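Local atomic coordinates of protection of telomeres protein 1 (PDB entry 1QZG), a protein that binds single-stranded telomeric DNA containing the sequence GGTTAC, protects the 3' telomeric overhang, and regulates telomerase and telomere length. Residues Q30-S35 / P76-S81; F48-D53 / Y72-T77; I100-Q105 / W134-S139. All coordinates share one frame; numbering follows the deposited sequence.

Contact 1: residues Q30-S35 / P76-S81; sequences QSIRSS and PTCDTS
Thr77 holds OG1 between its backbone N and carbonyl carbon (chi1 60°), while a chi1 of -175° carries Arg33 CG and CD past Thr77 O, CG at 3.8 Å, before the chain leads away. Arg33 N donates to Thr77 OG1 over 3.1 Å in a fairly straight bond, with an N-H...O angle of 154°. The same hydroxyl is hydrogen-bonded to Asp75 OD1, modelled so short that its length carries no weight, and Asp75 OD2 takes up Ile32 N, so the first two amides of the short helix 32-35, those of Ile32 and Arg33, each have an acceptor. In this OB-fold domain, the N-terminal DNA-binding part of Pot1, the contact sets that helix against the loop running from strand 67-74 to strand 85-91. Ser31 is the N-cap residue; its carbonyl O receives Ser34 OG, Ser35 OG and Ser35 N. Around the polar link the packing is apolar: Arg33 CB approaches Thr77 CB to 3.5 Å, and Ser31 CB lies 4.0 Å from Thr77 CG2. A valine in place of Thr77 would probably fill similar space but leave Arg33 N without its acceptor. Further along, Ile32 CG2 presses closely on Cys78 SG, 3.3 Å away.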
loop_
_atom_site.group_PDB
_atom_site.type_symbol
_atom_site.label_atom_id
_atom_site.label_comp_id
_atom_site.label_asym_id
_atom_site.label_seq_id
_atom_site.Cartn_x
_atom_site.Cartn_y
_atom_site.Cartn_z
ATOM N N GLN C 30 6.976 7.197 2.363
ATOM C CA GLN C 30 7.005 8.191 1.315
ATOM C C GLN C 30 5.585 8.304 0.776
ATOM O O GLN C 30 4.948 7.296 0.485
ATOM C CB GLN C 30 7.965 7.790 0.172
ATOM C CG GLN C 30 8.575 8.886 -0.647
ATOM C CD GLN C 30 9.453 8.300 -1.744
ATOM O OE1 GLN C 30 9.941 7.153 -1.640
ATOM N NE2 GLN C 30 9.629 9.030 -2.831
ATOM N N SER C 31 5.094 9.536 0.645
ATOM C CA SER C 31 3.739 9.758 0.146
ATOM C C SER C 31 3.658 9.168 -1.252
ATOM O O SER C 31 4.669 9.051 -1.927
ATOM C CB SER C 31 3.403 11.258 0.106
ATOM O OG SER C 31 4.210 11.898 -0.856
ATOM N N ILE C 32 2.461 8.800 -1.690
ATOM C CA ILE C 32 2.322 8.216 -3.013
ATOM C C ILE C 32 2.753 9.173 -4.117
ATOM O O ILE C 32 3.448 8.776 -5.054
ATOM C CB ILE C 32 0.875 7.742 -3.280
ATOM C CG1 ILE C 32 0.492 6.642 -2.280
ATOM C CG2 ILE C 32 0.751 7.254 -4.712
ATOM C CD1 ILE C 32 1.431 5.431 -2.269
ATOM N N ARG C 33 2.347 10.433 -4.012
ATOM C CA ARG C 33 2.708 11.405 -5.037
ATOM C C ARG C 33 4.219 11.526 -5.225
ATOM O O ARG C 33 4.705 11.506 -6.350
ATOM C CB ARG C 33 2.114 12.778 -4.707
ATOM C CG ARG C 33 2.346 13.828 -5.776
ATOM C CD ARG C 33 1.705 13.398 -7.087
ATOM N NE ARG C 33 2.195 14.175 -8.222
ATOM C CZ ARG C 33 3.324 13.921 -8.882
ATOM N NH1 ARG C 33 4.093 12.898 -8.529
ATOM N NH2 ARG C 33 3.691 14.707 -9.887
ATOM N N SER C 34 4.968 11.645 -4.134
ATOM C CA SER C 34 6.418 11.755 -4.256
ATOM C C SER C 34 6.993 10.457 -4.810
ATOM O O SER C 34 7.957 10.469 -5.572
ATOM C CB SER C 34 7.060 12.079 -2.902
ATOM O OG SER C 34 6.830 11.053 -1.957
ATOM N N SER C 35 6.389 9.334 -4.442
ATOM C CA SER C 35 6.867 8.052 -4.938
ATOM C C SER C 35 6.650 7.932 -6.444
ATOM O O SER C 35 7.353 7.188 -7.125
ATOM C CB SER C 35 6.150 6.918 -4.223
ATOM O OG SER C 35 6.431 6.939 -2.834
ATOM N N PRO C 76 -4.088 10.689 -0.127
ATOM C CA PRO C 76 -4.535 12.060 -0.394
ATOM C C PRO C 76 -3.627 12.976 -1.213
ATOM O O PRO C 76 -4.035 14.084 -1.545
ATOM C CB PRO C 76 -4.800 12.613 1.005
ATOM C CG PRO C 76 -5.175 11.388 1.793
ATOM C CD PRO C 76 -4.140 10.394 1.315
ATOM N N THR C 77 -2.413 12.545 -1.545
ATOM C CA THR C 77 -1.551 13.416 -2.333
ATOM C C THR C 77 -1.750 13.248 -3.832
ATOM O O THR C 77 -1.273 14.051 -4.634
ATOM C CB THR C 77 -0.069 13.236 -1.997
ATOM O OG1 THR C 77 0.304 11.883 -2.250
ATOM C CG2 THR C 77 0.188 13.574 -0.539
ATOM N N CYS C 78 -2.449 12.199 -4.207
ATOM C CA CYS C 78 -2.790 12.001 -5.617
ATOM C C CYS C 78 -4.190 12.557 -5.783
ATOM O O CYS C 78 -4.760 13.077 -4.823
ATOM C CB CYS C 78 -2.777 10.514 -6.032
ATOM S SG CYS C 78 -1.592 9.494 -5.090
ATOM N N ASP C 79 -4.758 12.461 -6.977
ATOM C CA ASP C 79 -6.110 12.953 -7.173
ATOM C C ASP C 79 -7.058 11.767 -7.372
ATOM O O ASP C 79 -6.631 10.698 -7.803
ATOM C CB ASP C 79 -6.182 13.904 -8.377
ATOM C CG ASP C 79 -5.094 13.646 -9.401
ATOM O OD1 ASP C 79 -3.900 13.735 -9.048
ATOM O OD2 ASP C 79 -5.442 13.355 -10.571
ATOM N N THR C 80 -8.344 11.957 -7.070
ATOM C CA THR C 80 -9.337 10.886 -7.214
ATOM C C THR C 80 -9.279 10.325 -8.620
ATOM O O THR C 80 -9.832 9.269 -8.910
ATOM C CB THR C 80 -10.752 11.379 -6.919
ATOM N N SER C 81 -8.585 11.062 -9.520
ATOM C CA SER C 81 -8.517 10.718 -10.934
ATOM C C SER C 81 -7.386 9.768 -11.318
ATOM O O SER C 81 -7.464 9.016 -12.287
ATOM C CB SER C 81 -8.408 11.999 -11.766
#

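Contact 2: residues F48-D53 / Y72-T77; sequences FGIVKD and YLWDPT
In the antiparallel beta hairpin of strands 43-59 and 67-74, Ile50 and Trp74 form a hydrogen-bonded pair: Ile50 N reaches Trp74 O at 2.7 Å, and Trp74 N returns a bond to Ile50 O. Val51 and Leu73 follow as a non-hydrogen-bonded pair. Tyr72 then serves two residues, its O accepting from Lys52 N at 2.7 Å and its N donating to Asp53 O, a pattern consistent with a classic beta bulge at Lys52 and Asp53. The short segments run at 126° to each other, the strong twist expected of strands coiling into an OB-fold barrel. Lys52 directs its CB toward strand 67-74. Trp74 swings its CG anti to its own N (chi1 171°), which sets one face of the indole against the Lys52 chain: Lys52 CD packs 3.5 Å from Trp74 CB, and Lys52 NZ sits over a face of the five-membered ring, 3.5 Å from its centroid, in a cation-pi contact. That ammonium also has weak hydrogen bonds to Thr80 O and Ser82 O. Ile50 lies beside the indole, its CB 4.1 Å from Trp74 CE3, and Trp171 of helix 158-175 meets the indole edge-to-face. A CB on Gly49 would point at the neighbouring strand and fall 2.6 Å from Trp74 O, a clash. Beyond the paired residues, Asp75 OD1 accepts from Thr77 N at 2.7 Å, an Asx turn.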
loop_
_atom_site.group_PDB
_atom_site.type_symbol
_atom_site.label_atom_id
_atom_site.label_comp_id
_atom_site.label_asym_id
_atom_site.label_seq_id
_atom_site.Cartn_x
_atom_site.Cartn_y
_atom_site.Cartn_z
ATOM N N PHE C 48 2.079 3.466 2.635
ATOM C CA PHE C 48 0.870 3.322 3.423
ATOM C C PHE C 48 -0.192 4.054 2.632
ATOM O O PHE C 48 -0.181 5.287 2.546
ATOM C CB PHE C 48 1.078 3.973 4.796
ATOM C CG PHE C 48 0.186 3.429 5.882
ATOM C CD1 PHE C 48 0.564 3.549 7.216
ATOM C CD2 PHE C 48 -1.029 2.816 5.580
ATOM C CE1 PHE C 48 -0.254 3.067 8.238
ATOM C CE2 PHE C 48 -1.854 2.332 6.593
ATOM C CZ PHE C 48 -1.463 2.460 7.927
ATOM N N GLY C 49 -1.100 3.299 2.033
ATOM C CA GLY C 49 -2.141 3.917 1.237
ATOM C C GLY C 49 -3.416 3.110 1.239
ATOM O O GLY C 49 -3.604 2.219 2.064
ATOM N N ILE C 50 -4.301 3.444 0.314
ATOM C CA ILE C 50 -5.565 2.751 0.184
ATOM C C ILE C 50 -5.484 1.975 -1.111
ATOM O O ILE C 50 -4.964 2.477 -2.110
ATOM C CB ILE C 50 -6.742 3.739 0.075
ATOM C CG1 ILE C 50 -6.902 4.520 1.381
ATOM C CG2 ILE C 50 -8.009 2.987 -0.283
ATOM C CD1 ILE C 50 -7.271 3.661 2.579
ATOM N N VAL C 51 -5.985 0.747 -1.102
ATOM C CA VAL C 51 -5.960 -0.049 -2.311
ATOM C C VAL C 51 -7.017 0.506 -3.249
ATOM O O VAL C 51 -8.209 0.450 -2.951
ATOM C CB VAL C 51 -6.261 -1.522 -2.013
ATOM C CG1 VAL C 51 -6.471 -2.286 -3.325
ATOM C CG2 VAL C 51 -5.102 -2.118 -1.232
ATOM N N LYS C 52 -6.578 1.059 -4.375
ATOM C CA LYS C 52 -7.508 1.627 -5.337
ATOM C C LYS C 52 -7.872 0.606 -6.412
ATOM O O LYS C 52 -8.867 0.756 -7.105
ATOM C CB LYS C 52 -6.914 2.898 -5.960
ATOM C CG LYS C 52 -7.981 3.874 -6.413
ATOM C CD LYS C 52 -7.605 5.328 -6.146
ATOM C CE LYS C 52 -8.795 6.240 -6.457
ATOM N NZ LYS C 52 -8.477 7.700 -6.353
ATOM N N ASP C 53 -7.049 -0.429 -6.544
ATOM C CA ASP C 53 -7.298 -1.516 -7.485
ATOM C C ASP C 53 -6.303 -2.618 -7.162
ATOM O O ASP C 53 -5.267 -2.364 -6.557
ATOM C CB ASP C 53 -7.134 -1.066 -8.938
ATOM C CG ASP C 53 -7.795 -2.026 -9.921
ATOM O OD1 ASP C 53 -8.444 -3.012 -9.480
ATOM O OD2 ASP C 53 -7.673 -1.791 -11.141
ATOM N N TYR C 72 -2.730 -1.122 -6.630
ATOM C CA TYR C 72 -2.569 0.259 -6.969
ATOM C C TYR C 72 -2.849 0.992 -5.692
ATOM O O TYR C 72 -3.975 0.949 -5.194
ATOM C CB TYR C 72 -3.537 0.675 -8.093
ATOM C CG TYR C 72 -3.089 0.228 -9.466
ATOM C CD1 TYR C 72 -3.270 -1.088 -9.891
ATOM C CD2 TYR C 72 -2.452 1.121 -10.330
ATOM C CE1 TYR C 72 -2.829 -1.502 -11.150
ATOM C CE2 TYR C 72 -2.005 0.714 -11.589
ATOM C CZ TYR C 72 -2.196 -0.596 -11.989
ATOM O OH TYR C 72 -1.742 -0.999 -13.227
ATOM N N LEU C 73 -1.832 1.661 -5.153
ATOM C CA LEU C 73 -1.966 2.368 -3.891
ATOM C C LEU C 73 -2.204 3.845 -4.091
ATOM O O LEU C 73 -1.582 4.496 -4.921
ATOM C CB LEU C 73 -0.722 2.219 -3.017
ATOM C CG LEU C 73 -0.637 1.029 -2.047
ATOM C CD1 LEU C 73 0.479 1.227 -1.041
ATOM C CD2 LEU C 73 -1.964 0.826 -1.333
ATOM N N TRP C 74 -3.126 4.372 -3.302
ATOM C CA TRP C 74 -3.503 5.769 -3.381
ATOM C C TRP C 74 -3.430 6.411 -2.009
ATOM O O TRP C 74 -3.551 5.726 -0.981
ATOM C CB TRP C 74 -4.931 5.863 -3.925
ATOM C CG TRP C 74 -5.567 7.219 -3.871
ATOM C CD1 TRP C 74 -5.672 8.097 -4.915
ATOM C CD2 TRP C 74 -6.186 7.860 -2.747
ATOM N NE1 TRP C 74 -6.326 9.238 -4.512
ATOM C CE2 TRP C 74 -6.658 9.117 -3.189
ATOM C CE3 TRP C 74 -6.405 7.516 -1.404
ATOM C CZ2 TRP C 74 -7.316 10.014 -2.339
ATOM C CZ3 TRP C 74 -7.060 8.381 -0.568
ATOM C CH2 TRP C 74 -7.515 9.626 -1.040
ATOM N N ASP C 75 -3.221 7.723 -1.978
ATOM C CA ASP C 75 -3.258 8.458 -0.722
ATOM C C ASP C 75 -3.687 9.873 -1.105
ATOM O O ASP C 75 -3.657 10.226 -2.300
ATOM C CB ASP C 75 -1.914 8.366 0.031
ATOM C CG ASP C 75 -0.844 9.313 -0.452
ATOM O OD1 ASP C 75 -1.150 10.159 -1.308
ATOM O OD2 ASP C 75 0.306 9.194 0.019
ATOM N N PRO C 76 -4.088 10.689 -0.127
ATOM C CA PRO C 76 -4.535 12.060 -0.394
ATOM C C PRO C 76 -3.627 12.976 -1.213
ATOM O O PRO C 76 -4.035 14.084 -1.545
ATOM C CB PRO C 76 -4.800 12.613 1.005
ATOM C CG PRO C 76 -5.175 11.388 1.793
ATOM C CD PRO C 76 -4.140 10.394 1.315
ATOM N N THR C 77 -2.413 12.545 -1.545
ATOM C CA THR C 77 -1.551 13.416 -2.333
ATOM C C THR C 77 -1.750 13.248 -3.832
ATOM O O THR C 77 -1.273 14.051 -4.634
ATOM C CB THR C 77 -0.069 13.236 -1.997
ATOM O OG1 THR C 77 0.304 11.883 -2.250
ATOM C CG2 THR C 77 0.188 13.574 -0.539
HETATM O O HOH W 1 0.991 7.524 2.348
#

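Contact 3: residues I100-Q105 / W134-S139; sequences IKQVGQ and WPDFSS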
loop_
_atom_site.group_PDB
_atom_site.type_symbol
_atom_site.label_atom_id
_atom_site.label_comp_id
_atom_site.label_asym_id
_atom_site.label_seq_id
_atom_site.Cartn_x
_atom_site.Cartn_y
_atom_site.Cartn_z
ATOM N N ILE C 100 -6.282 -9.443 -0.585
ATOM C CA ILE C 100 -7.136 -8.274 -0.625
ATOM C C ILE C 100 -8.527 -8.628 -1.077
ATOM O O ILE C 100 -8.707 -9.368 -2.044
ATOM C CB ILE C 100 -6.525 -7.225 -1.557
ATOM C CG1 ILE C 100 -5.163 -6.809 -0.986
ATOM C CG2 ILE C 100 -7.472 -6.038 -1.716
ATOM C CD1 ILE C 100 -4.285 -6.069 -1.951
ATOM N N LYS C 101 -9.526 -8.093 -0.390
ATOM C CA LYS C 101 -10.876 -8.422 -0.782
ATOM C C LYS C 101 -11.578 -7.326 -1.567
ATOM O O LYS C 101 -12.389 -7.618 -2.438
ATOM C CB LYS C 101 -11.702 -8.818 0.435
ATOM C CG LYS C 101 -12.943 -9.591 0.044
ATOM C CD LYS C 101 -13.645 -10.169 1.246
ATOM C CE LYS C 101 -15.140 -10.116 1.020
ATOM N NZ LYS C 101 -15.908 -10.742 2.115
ATOM N N GLN C 102 -11.276 -6.068 -1.271
ATOM C CA GLN C 102 -11.912 -4.990 -2.009
ATOM C C GLN C 102 -11.156 -3.677 -1.948
ATOM O O GLN C 102 -10.363 -3.431 -1.041
ATOM C CB GLN C 102 -13.343 -4.747 -1.501
ATOM C CG GLN C 102 -13.422 -4.150 -0.101
ATOM C CD GLN C 102 -14.853 -3.860 0.342
ATOM O OE1 GLN C 102 -15.301 -2.710 0.332
ATOM N NE2 GLN C 102 -15.576 -4.907 0.725
ATOM N N VAL C 103 -11.426 -2.843 -2.942
ATOM C CA VAL C 103 -10.851 -1.513 -3.051
ATOM C C VAL C 103 -11.286 -0.755 -1.794
ATOM O O VAL C 103 -12.406 -0.943 -1.305
ATOM C CB VAL C 103 -11.400 -0.813 -4.321
ATOM C CG1 VAL C 103 -11.248 0.685 -4.211
ATOM C CG2 VAL C 103 -10.651 -1.328 -5.553
ATOM N N GLY C 104 -10.403 0.088 -1.268
ATOM C CA GLY C 104 -10.735 0.846 -0.075
ATOM C C GLY C 104 -9.972 0.385 1.155
ATOM O O GLY C 104 -9.915 1.098 2.155
ATOM N N GLN C 105 -9.385 -0.807 1.100
ATOM C CA GLN C 105 -8.636 -1.313 2.247
ATOM C C GLN C 105 -7.287 -0.632 2.429
ATOM O O GLN C 105 -6.531 -0.473 1.474
ATOM C CB GLN C 105 -8.380 -2.819 2.123
ATOM C CG GLN C 105 -9.625 -3.692 2.221
ATOM C CD GLN C 105 -9.279 -5.177 2.280
ATOM O OE1 GLN C 105 -8.671 -5.648 3.243
ATOM N NE2 GLN C 105 -9.656 -5.913 1.249
ATOM N N TRP C 134 -5.753 -3.603 6.529
ATOM C CA TRP C 134 -6.910 -3.278 7.372
ATOM C C TRP C 134 -8.230 -3.474 6.639
ATOM O O TRP C 134 -8.263 -3.595 5.409
ATOM C CB TRP C 134 -6.832 -1.824 7.860
ATOM C CG TRP C 134 -5.852 -1.604 8.968
ATOM C CD1 TRP C 134 -6.115 -1.603 10.309
ATOM C CD2 TRP C 134 -4.440 -1.376 8.836
ATOM N NE1 TRP C 134 -4.957 -1.384 11.018
ATOM C CE2 TRP C 134 -3.914 -1.240 10.140
ATOM C CE3 TRP C 134 -3.570 -1.269 7.743
ATOM C CZ2 TRP C 134 -2.552 -1.007 10.381
ATOM C CZ3 TRP C 134 -2.214 -1.035 7.982
ATOM C CH2 TRP C 134 -1.723 -0.904 9.290
ATOM N N PRO C 135 -9.349 -3.513 7.390
ATOM C CA PRO C 135 -10.638 -3.690 6.722
ATOM C C PRO C 135 -11.000 -2.369 6.051
ATOM O O PRO C 135 -10.401 -1.332 6.345
ATOM C CB PRO C 135 -11.611 -3.976 7.875
ATOM C CG PRO C 135 -10.740 -4.184 9.101
ATOM C CD PRO C 135 -9.515 -3.373 8.847
ATOM N N ASP C 136 -11.959 -2.434 5.131
ATOM C CA ASP C 136 -12.434 -1.199 4.547
ATOM C C ASP C 136 -13.469 -0.672 5.527
ATOM O O ASP C 136 -14.665 -0.950 5.369
ATOM C CB ASP C 136 -13.057 -1.425 3.157
ATOM C CG ASP C 136 -13.767 -0.201 2.588
ATOM O OD1 ASP C 136 -13.723 0.868 3.240
ATOM O OD2 ASP C 136 -14.348 -0.320 1.481
ATOM N N PHE C 137 -13.023 0.093 6.516
ATOM C CA PHE C 137 -13.896 0.582 7.583
ATOM C C PHE C 137 -15.208 1.191 7.117
ATOM O O PHE C 137 -16.264 0.925 7.692
ATOM C CB PHE C 137 -13.148 1.620 8.414
ATOM C CG PHE C 137 -11.872 1.119 9.010
ATOM C CD1 PHE C 137 -10.656 1.527 8.474
ATOM C CD2 PHE C 137 -11.868 0.259 10.105
ATOM C CE1 PHE C 137 -9.457 1.094 9.025
ATOM C CE2 PHE C 137 -10.664 -0.184 10.666
ATOM C CZ PHE C 137 -9.457 0.239 10.119
ATOM N N SER C 138 -15.135 2.016 6.079
ATOM C CA SER C 138 -16.308 2.706 5.548
ATOM C C SER C 138 -17.339 1.798 4.895
ATOM O O SER C 138 -18.393 2.260 4.455
ATOM C CB SER C 138 -15.871 3.759 4.530
ATOM O OG SER C 138 -14.969 4.684 5.105
ATOM N N SER C 139 -17.047 0.508 4.827
ATOM C CA SER C 139 -17.965 -0.411 4.184
ATOM C C SER C 139 -19.059 -0.935 5.103
ATOM O O SER C 139 -18.854 -1.079 6.302
ATOM C CB SER C 139 -17.188 -1.588 3.597
ATOM O OG SER C 139 -18.038 -2.430 2.841
#
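A type II beta turn from Gln102 to Gln105 packs against the inverse gamma turn centred on Asp136, where the CA atoms of Gln105 and Asp136 approach to 4.4 Å. In the OB fold this joins the loop entering strand 106-109 to the loop that leaves strand 129-133 for helix 158-175. Gly104, third in the turn, has a positive phi of 109°; any CB there would be jammed against the carbonyl of Val103 and collide with Asp136 OD2. The carboxylate of Asp136 occupies the place such a CB would need, with OD2 3.5 Å from Val103 O, two acceptors that are not bonded. Its OD1 is hydrogen-bonded by Asn168 ND2, which also bonds Gly104 O, so one amide of helix 158-175 grips both loops. Gln102 crosses Asp136 at about a right angle, its amide plane turned 81° from the carboxylate. The atom modelled as Gln102 OE1 lies 2.8 Å from Asp136 OD2, but this amide is probably turned over in the model, so the nature of the contact remains doubtful. At the end of the turn, the aliphatic part of Gln105 runs past the Trp134 carbonyl, with Gln105 CB 3.4 Å from Trp134 O, and Gln105 CG stands 4.2 Å from Asp136 CB. The Trp134 ring meets that of Phe48, and Trp134 NE1 is hydrogen-bonded to Glu161 OE1. Beyond Asp136 the chain closes a type I turn, in which Ser139 N donates to Asp136 O at 2.8 Å.

In the fold
Following the chain from the N terminus, the first segment in these contacts is 30-35, ending in helix 32-35, and contact 1 closes the long loop from it to residues 76-81. Within that span contact 2 pairs strand 43-59 with strand 67-74, and both loops end on the same stretch, since Pro76 and Thr77 belong to both contacts. The end of the hairpin is thereby tied to the start of helix 32-35. Contact 3 follows in series, closing the span from the loop before strand 106-109 to the loop after strand 129-133. Contacts 1 and 3 do not touch; strand 43-59 lies between them, joined to contact 3 where Val51 probably bonds Gly104 and Gln105 through backbone atoms.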